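PDB 2XHF: peroxiredoxin 5 from Alvinella pompejana, which probably reduces hydrogen peroxide and organic hydroperoxides, as an antioxidant enzyme of the peroxiredoxin family. Local coordinates for residues I20-F34 / R105-L118. Sequence-based numbering, arbitrary orientation.
Sequences IPDVLVYEDVPSKSF and RMLADMHGEFTRAL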
loop_
_atom_site.group_PDB
_atom_site.type_symbol
_atom_site.label_atom_id
_atom_site.label_comp_id
_atom_site.label_asym_id
_atom_site.label_seq_id
_atom_site.Cartn_x
_atom_site.Cartn_y
_atom_site.Cartn_z
ATOM N N ILE A 20 5.906 -25.527 -2.034
ATOM C CA ILE A 20 5.474 -24.245 -1.457
ATOM C C ILE A 20 3.965 -24.253 -1.183
ATOM O O ILE A 20 3.208 -24.965 -1.855
ATOM C CB ILE A 20 5.853 -23.021 -2.355
ATOM C CG1 ILE A 20 5.061 -23.025 -3.684
ATOM C CG2 ILE A 20 7.377 -22.980 -2.608
ATOM C CD1 ILE A 20 5.344 -21.808 -4.578
ATOM N N PRO A 21 3.516 -23.458 -0.194
ATOM C CA PRO A 21 2.079 -23.397 0.103
ATOM C C PRO A 21 1.267 -23.059 -1.135
ATOM O O PRO A 21 1.621 -22.164 -1.895
ATOM C CB PRO A 21 1.981 -22.265 1.134
ATOM C CG PRO A 21 3.309 -22.268 1.798
ATOM C CD PRO A 21 4.299 -22.602 0.714
ATOM N N ASP A 22 0.173 -23.789 -1.293
ATOM C CA ASP A 22 -0.700 -23.718 -2.442
ATOM C C ASP A 22 -1.814 -22.742 -2.076
ATOM O O ASP A 22 -2.912 -23.146 -1.721
ATOM C CB ASP A 22 -1.241 -25.145 -2.682
ATOM C CG ASP A 22 -1.978 -25.321 -3.995
ATOM O OD1 ASP A 22 -2.005 -24.403 -4.851
ATOM O OD2 ASP A 22 -2.518 -26.454 -4.166
ATOM N N VAL A 23 -1.519 -21.450 -2.128
ATOM C CA VAL A 23 -2.516 -20.445 -1.775
ATOM C C VAL A 23 -2.680 -19.424 -2.890
ATOM O O VAL A 23 -1.822 -19.295 -3.766
ATOM C CB VAL A 23 -2.180 -19.724 -0.469
ATOM C CG1 VAL A 23 -1.757 -20.708 0.621
ATOM C CG2 VAL A 23 -1.131 -18.742 -0.707
ATOM N N LEU A 24 -3.811 -18.731 -2.868
ATOM C CA LEU A 24 -4.106 -17.684 -3.842
ATOM C C LEU A 24 -3.293 -16.431 -3.581
ATOM O O LEU A 24 -3.147 -15.992 -2.430
ATOM C CB LEU A 24 -5.588 -17.313 -3.766
ATOM C CG LEU A 24 -6.600 -18.325 -4.283
ATOM C CD1 LEU A 24 -7.984 -17.727 -4.133
ATOM C CD2 LEU A 24 -6.316 -18.667 -5.741
ATOM N N VAL A 25 -2.741 -15.870 -4.649
ATOM C CA VAL A 25 -2.134 -14.563 -4.593
ATOM C C VAL A 25 -2.785 -13.685 -5.639
ATOM O O VAL A 25 -3.556 -14.148 -6.479
ATOM C CB VAL A 25 -0.601 -14.615 -4.773
ATOM C CG1 VAL A 25 0.021 -15.386 -3.634
ATOM C CG2 VAL A 25 -0.251 -15.246 -6.101
ATOM N N TYR A 26 -2.518 -12.387 -5.541
ATOM C CA TYR A 26 -3.173 -11.404 -6.385
ATOM C C TYR A 26 -2.134 -10.683 -7.221
ATOM O O TYR A 26 -0.972 -10.570 -6.820
ATOM C CB TYR A 26 -3.938 -10.405 -5.503
ATOM C CG TYR A 26 -4.969 -11.069 -4.659
ATOM C CD1 TYR A 26 -4.612 -11.758 -3.498
ATOM C CD2 TYR A 26 -6.311 -11.023 -5.009
ATOM C CE1 TYR A 26 -5.569 -12.400 -2.738
ATOM C CE2 TYR A 26 -7.262 -11.657 -4.261
ATOM C CZ TYR A 26 -6.895 -12.338 -3.122
ATOM O OH TYR A 26 -7.863 -12.963 -2.371
ATOM N N GLU A 27 -2.526 -10.228 -8.398
ATOM C CA GLU A 27 -1.600 -9.504 -9.253
ATOM C C GLU A 27 -2.401 -8.448 -10.001
ATOM O O GLU A 27 -3.474 -8.752 -10.547
ATOM C CB GLU A 27 -0.937 -10.471 -10.230
ATOM C CG GLU A 27 0.180 -9.872 -11.056
ATOM C CD GLU A 27 0.832 -10.901 -11.975
ATOM O OE1 GLU A 27 0.223 -11.962 -12.234
ATOM O OE2 GLU A 27 1.945 -10.627 -12.446
ATOM N N ASP A 28 -1.923 -7.207 -9.952
ATOM C CA ASP A 28 -2.533 -6.048 -10.634
ATOM C C ASP A 28 -3.842 -5.522 -10.014
ATOM O O ASP A 28 -3.923 -4.355 -9.612
ATOM C CB ASP A 28 -2.730 -6.308 -12.124
ATOM C CG ASP A 28 -1.424 -6.552 -12.848
ATOM O OD1 ASP A 28 -0.541 -5.680 -12.769
ATOM O OD2 ASP A 28 -1.272 -7.613 -13.495
ATOM N N VAL A 29 -4.847 -6.379 -9.915
ATOM C CA VAL A 29 -6.150 -5.981 -9.394
ATOM C C VAL A 29 -6.724 -7.104 -8.543
ATOM O O VAL A 29 -6.370 -8.260 -8.738
ATOM C CB VAL A 29 -7.138 -5.635 -10.533
ATOM C CG1 VAL A 29 -6.640 -4.423 -11.333
ATOM C CG2 VAL A 29 -7.349 -6.842 -11.446
ATOM N N PRO A 30 -7.610 -6.775 -7.594
ATOM C CA PRO A 30 -8.114 -7.805 -6.678
ATOM C C PRO A 30 -8.895 -8.921 -7.365
ATOM O O PRO A 30 -8.950 -10.040 -6.839
ATOM C CB PRO A 30 -8.995 -7.017 -5.699
ATOM C CG PRO A 30 -8.446 -5.621 -5.747
ATOM C CD PRO A 30 -8.013 -5.420 -7.176
ATOM N N SER A 31 -9.480 -8.628 -8.524
ATOM C CA SER A 31 -10.222 -9.649 -9.267
ATOM C C SER A 31 -9.295 -10.667 -9.968
ATOM O O SER A 31 -9.739 -11.746 -10.389
ATOM C CB SER A 31 -11.187 -8.981 -10.262
ATOM O OG SER A 31 -10.502 -8.316 -11.306
ATOM N N LYS A 32 -8.007 -10.333 -10.083
ATOM C CA LYS A 32 -7.039 -11.244 -10.699
ATOM C C LYS A 32 -6.277 -11.982 -9.624
ATOM O O LYS A 32 -5.276 -11.488 -9.101
ATOM C CB LYS A 32 -6.069 -10.518 -11.626
ATOM C CG LYS A 32 -4.993 -11.445 -12.221
ATOM C CD LYS A 32 -3.843 -10.702 -12.881
ATOM C CE LYS A 32 -4.286 -9.860 -14.046
ATOM N NZ LYS A 32 -3.102 -9.185 -14.645
ATOM N N SER A 33 -6.798 -13.143 -9.251
ATOM C CA SER A 33 -6.124 -13.988 -8.284
ATOM C C SER A 33 -5.998 -15.405 -8.816
ATOM O O SER A 33 -6.761 -15.855 -9.671
ATOM C CB SER A 33 -6.848 -14.005 -6.955
ATOM O OG SER A 33 -8.160 -14.464 -7.133
ATOM N N PHE A 34 -4.989 -16.090 -8.333
ATOM C CA PHE A 34 -4.680 -17.408 -8.856
ATOM C C PHE A 34 -3.740 -18.083 -7.862
ATOM O O PHE A 34 -3.045 -17.413 -7.080
ATOM C CB PHE A 34 -3.998 -17.304 -10.230
ATOM C CG PHE A 34 -2.882 -16.311 -10.261
ATOM C CD1 PHE A 34 -1.604 -16.673 -9.919
ATOM C CD2 PHE A 34 -3.122 -15.000 -10.623
ATOM C CE1 PHE A 34 -0.572 -15.773 -9.934
ATOM C CE2 PHE A 34 -2.097 -14.073 -10.637
ATOM C CZ PHE A 34 -0.816 -14.453 -10.276
ATOM N N ARG A 105 7.478 -10.672 -11.773
ATOM C CA ARG A 105 6.075 -10.787 -11.432
ATOM C C ARG A 105 5.869 -10.234 -10.025
ATOM O O ARG A 105 6.538 -10.652 -9.092
ATOM C CB ARG A 105 5.656 -12.253 -11.488
ATOM C CG ARG A 105 5.823 -12.922 -12.857
ATOM C CD ARG A 105 4.746 -12.501 -13.853
ATOM N NE ARG A 105 3.412 -12.873 -13.413
ATOM C CZ ARG A 105 2.904 -14.097 -13.484
ATOM N NH1 ARG A 105 3.587 -15.110 -14.021
ATOM N NH2 ARG A 105 1.682 -14.294 -13.027
ATOM N N MET A 106 4.915 -9.321 -9.891
ATOM C CA MET A 106 4.659 -8.658 -8.627
ATOM C C MET A 106 3.437 -9.265 -7.990
ATOM O O MET A 106 2.306 -8.972 -8.389
ATOM C CB MET A 106 4.490 -7.151 -8.846
ATOM C CG MET A 106 5.764 -6.476 -9.303
ATOM S SD MET A 106 6.839 -6.166 -7.883
ATOM C CE MET A 106 8.420 -5.868 -8.665
ATOM N N LEU A 107 3.683 -10.128 -7.013
ATOM C CA LEU A 107 2.654 -10.910 -6.368
ATOM C C LEU A 107 2.263 -10.296 -5.015
ATOM O O LEU A 107 3.092 -10.089 -4.149
ATOM C CB LEU A 107 3.114 -12.352 -6.176
ATOM C CG LEU A 107 3.601 -13.069 -7.430
ATOM C CD1 LEU A 107 4.006 -14.480 -7.058
ATOM C CD2 LEU A 107 2.550 -13.068 -8.533
ATOM N N ALA A 108 0.981 -10.014 -4.879
ATOM C CA ALA A 108 0.434 -9.421 -3.664
ATOM C C ALA A 108 -0.180 -10.496 -2.789
ATOM O O ALA A 108 -1.202 -11.085 -3.144
ATOM C CB ALA A 108 -0.597 -8.369 -4.017
ATOM N N ASP A 109 0.491 -10.805 -1.693
ATOM C CA ASP A 109 -0.012 -11.735 -0.672
ATOM C C ASP A 109 -0.933 -10.946 0.252
ATOM O O ASP A 109 -0.630 -10.684 1.431
ATOM C CB ASP A 109 1.173 -12.291 0.110
ATOM C CG ASP A 109 0.763 -13.359 1.110
ATOM O OD1 ASP A 109 -0.277 -14.021 0.884
ATOM O OD2 ASP A 109 1.493 -13.547 2.115
ATOM N N MET A 110 -2.066 -10.547 -0.300
ATOM C CA MET A 110 -2.822 -9.444 0.276
ATOM C C MET A 110 -3.333 -9.716 1.685
ATOM O O MET A 110 -3.410 -8.797 2.502
ATOM C CB MET A 110 -3.990 -9.102 -0.649
ATOM C CG MET A 110 -4.863 -8.002 -0.121
ATOM S SD MET A 110 -6.009 -7.444 -1.367
ATOM C CE MET A 110 -6.933 -8.869 -1.699
ATOM N N HIS A 111 -3.726 -10.958 1.950
ATOM C CA HIS A 111 -4.241 -11.336 3.261
ATOM C C HIS A 111 -3.135 -11.873 4.161
ATOM O O HIS A 111 -3.399 -12.266 5.296
ATOM C CB HIS A 111 -5.314 -12.427 3.114
ATOM C CG HIS A 111 -6.423 -12.060 2.185
ATOM N ND1 HIS A 111 -7.362 -11.096 2.484
ATOM C CD2 HIS A 111 -6.713 -12.497 0.941
ATOM C CE1 HIS A 111 -8.209 -10.983 1.478
ATOM N NE2 HIS A 111 -7.834 -11.819 0.525
ATOM N N GLY A 112 -1.906 -11.911 3.646
ATOM C CA GLY A 112 -0.785 -12.492 4.355
ATOM C C GLY A 112 -0.872 -14.007 4.477
ATOM O O GLY A 112 -0.144 -14.619 5.265
ATOM N N GLU A 113 -1.707 -14.628 3.656
ATOM C CA GLU A 113 -1.929 -16.058 3.786
ATOM C C GLU A 113 -0.688 -16.881 3.412
ATOM O O GLU A 113 -0.359 -17.862 4.085
ATOM C CB GLU A 113 -3.129 -16.501 2.946
ATOM C CG GLU A 113 -3.503 -17.943 3.181
ATOM C CD GLU A 113 -4.732 -18.370 2.412
ATOM O OE1 GLU A 113 -5.167 -17.638 1.496
ATOM O OE2 GLU A 113 -5.266 -19.449 2.738
ATOM N N PHE A 114 -0.001 -16.492 2.336
ATOM C CA PHE A 114 1.181 -17.226 1.904
ATOM C C PHE A 114 2.286 -17.087 2.934
ATOM O O PHE A 114 2.946 -18.059 3.304
ATOM C CB PHE A 114 1.664 -16.753 0.533
ATOM C CG PHE A 114 2.856 -17.520 0.014
ATOM C CD1 PHE A 114 2.697 -18.758 -0.569
ATOM C CD2 PHE A 114 4.130 -16.998 0.104
ATOM C CE1 PHE A 114 3.778 -19.461 -1.060
ATOM C CE2 PHE A 114 5.218 -17.686 -0.373
ATOM C CZ PHE A 114 5.051 -18.920 -0.966
ATOM N N THR A 115 2.461 -15.858 3.402
ATOM C CA THR A 115 3.465 -15.547 4.394
ATOM C C THR A 115 3.239 -16.345 5.689
ATOM O O THR A 115 4.173 -16.929 6.256
ATOM C CB THR A 115 3.441 -14.034 4.660
ATOM O OG1 THR A 115 3.859 -13.343 3.475
ATOM C CG2 THR A 115 4.345 -13.635 5.831
ATOM N N ARG A 116 1.993 -16.414 6.143
ATOM C CA ARG A 116 1.700 -17.192 7.340
ATOM C C ARG A 116 1.936 -18.678 7.096
ATOM O O ARG A 116 2.463 -19.370 7.970
ATOM C CB ARG A 116 0.268 -16.959 7.811
ATOM C CG ARG A 116 0.120 -15.672 8.596
ATOM C CD ARG A 116 -1.234 -15.554 9.270
ATOM N NE ARG A 116 -2.329 -15.656 8.309
ATOM C CZ ARG A 116 -2.802 -14.647 7.584
ATOM N NH1 ARG A 116 -2.291 -13.428 7.717
ATOM N NH2 ARG A 116 -3.793 -14.861 6.726
ATOM N N ALA A 117 1.551 -19.176 5.920
ATOM C CA ALA A 117 1.683 -20.590 5.627
ATOM C C ALA A 117 3.161 -20.953 5.562
ATOM O O ALA A 117 3.565 -22.040 5.973
ATOM C CB ALA A 117 0.985 -20.915 4.320
ATOM N N LEU A 118 3.968 -20.027 5.069
ATOM C CA LEU A 118 5.394 -20.253 4.917
ATOM C C LEU A 118 6.118 -20.090 6.256
ATOM O O LEU A 118 7.246 -20.557 6.427
ATOM C CB LEU A 118 5.960 -19.272 3.874
ATOM C CG LEU A 118 7.279 -19.663 3.207
ATOM C CD1 LEU A 118 7.175 -20.992 2.443
ATOM C CD2 LEU A 118 7.745 -18.555 2.288
HETATM O O HOH W 1 -4.619 -15.434 -0.198
HETATM O O HOH W 2 -5.710 -19.203 -0.726
HETATM O O HOH W 3 3.360 -8.400 -12.169
HETATM O O HOH W 4 0.792 -6.741 -9.051
#
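E27 and R105 meet in a side-on salt bridge: NE of R105 donates to OE2 of E27 at 2.9 Å, NH2 donates to OE1, and carboxylate and guanidinium lie nearly coplanar, 15° apart. Both bonds are almost straight and use the syn sides of the oxygens, so the paired grip fixes the rotation of each group. The arginine chain, bent at chi2 and chi3, also brings NH2 to 3.7 Å from CZ of F34. With a glutamine in place of E27 the negative charge is gone, which would probably leave R105 without its anionic mate and freer to swing away. Next along, Y26 and A108 form a single antiparallel hydrogen-bonded bridge through their backbones, with A108 N 2.8 Å from Y26 O; the small A108 CB lies 4.2 Å from Y26 CB. This ties the hairpin of strands 24-26 and 33-35 to strand 105-108, an outer strand, within this chain, of the central sheet in this thioredoxin-like fold. M110 suits the Y26 ring because its flexible thioether chain runs out extended and bends at chi3 (61°), bringing CE over the ring centre, 3.7 Å from the centroid. Farther on, P21 packs its CD 3.6 Å from CE1 of F114 and its CB against the compact A117, while V23 CG2 lies at the F114 ring edge. At the start of helix 113-118, the D109 carboxylate accepts from F114 N through OD1, and from T115 N and OG1 through OD2.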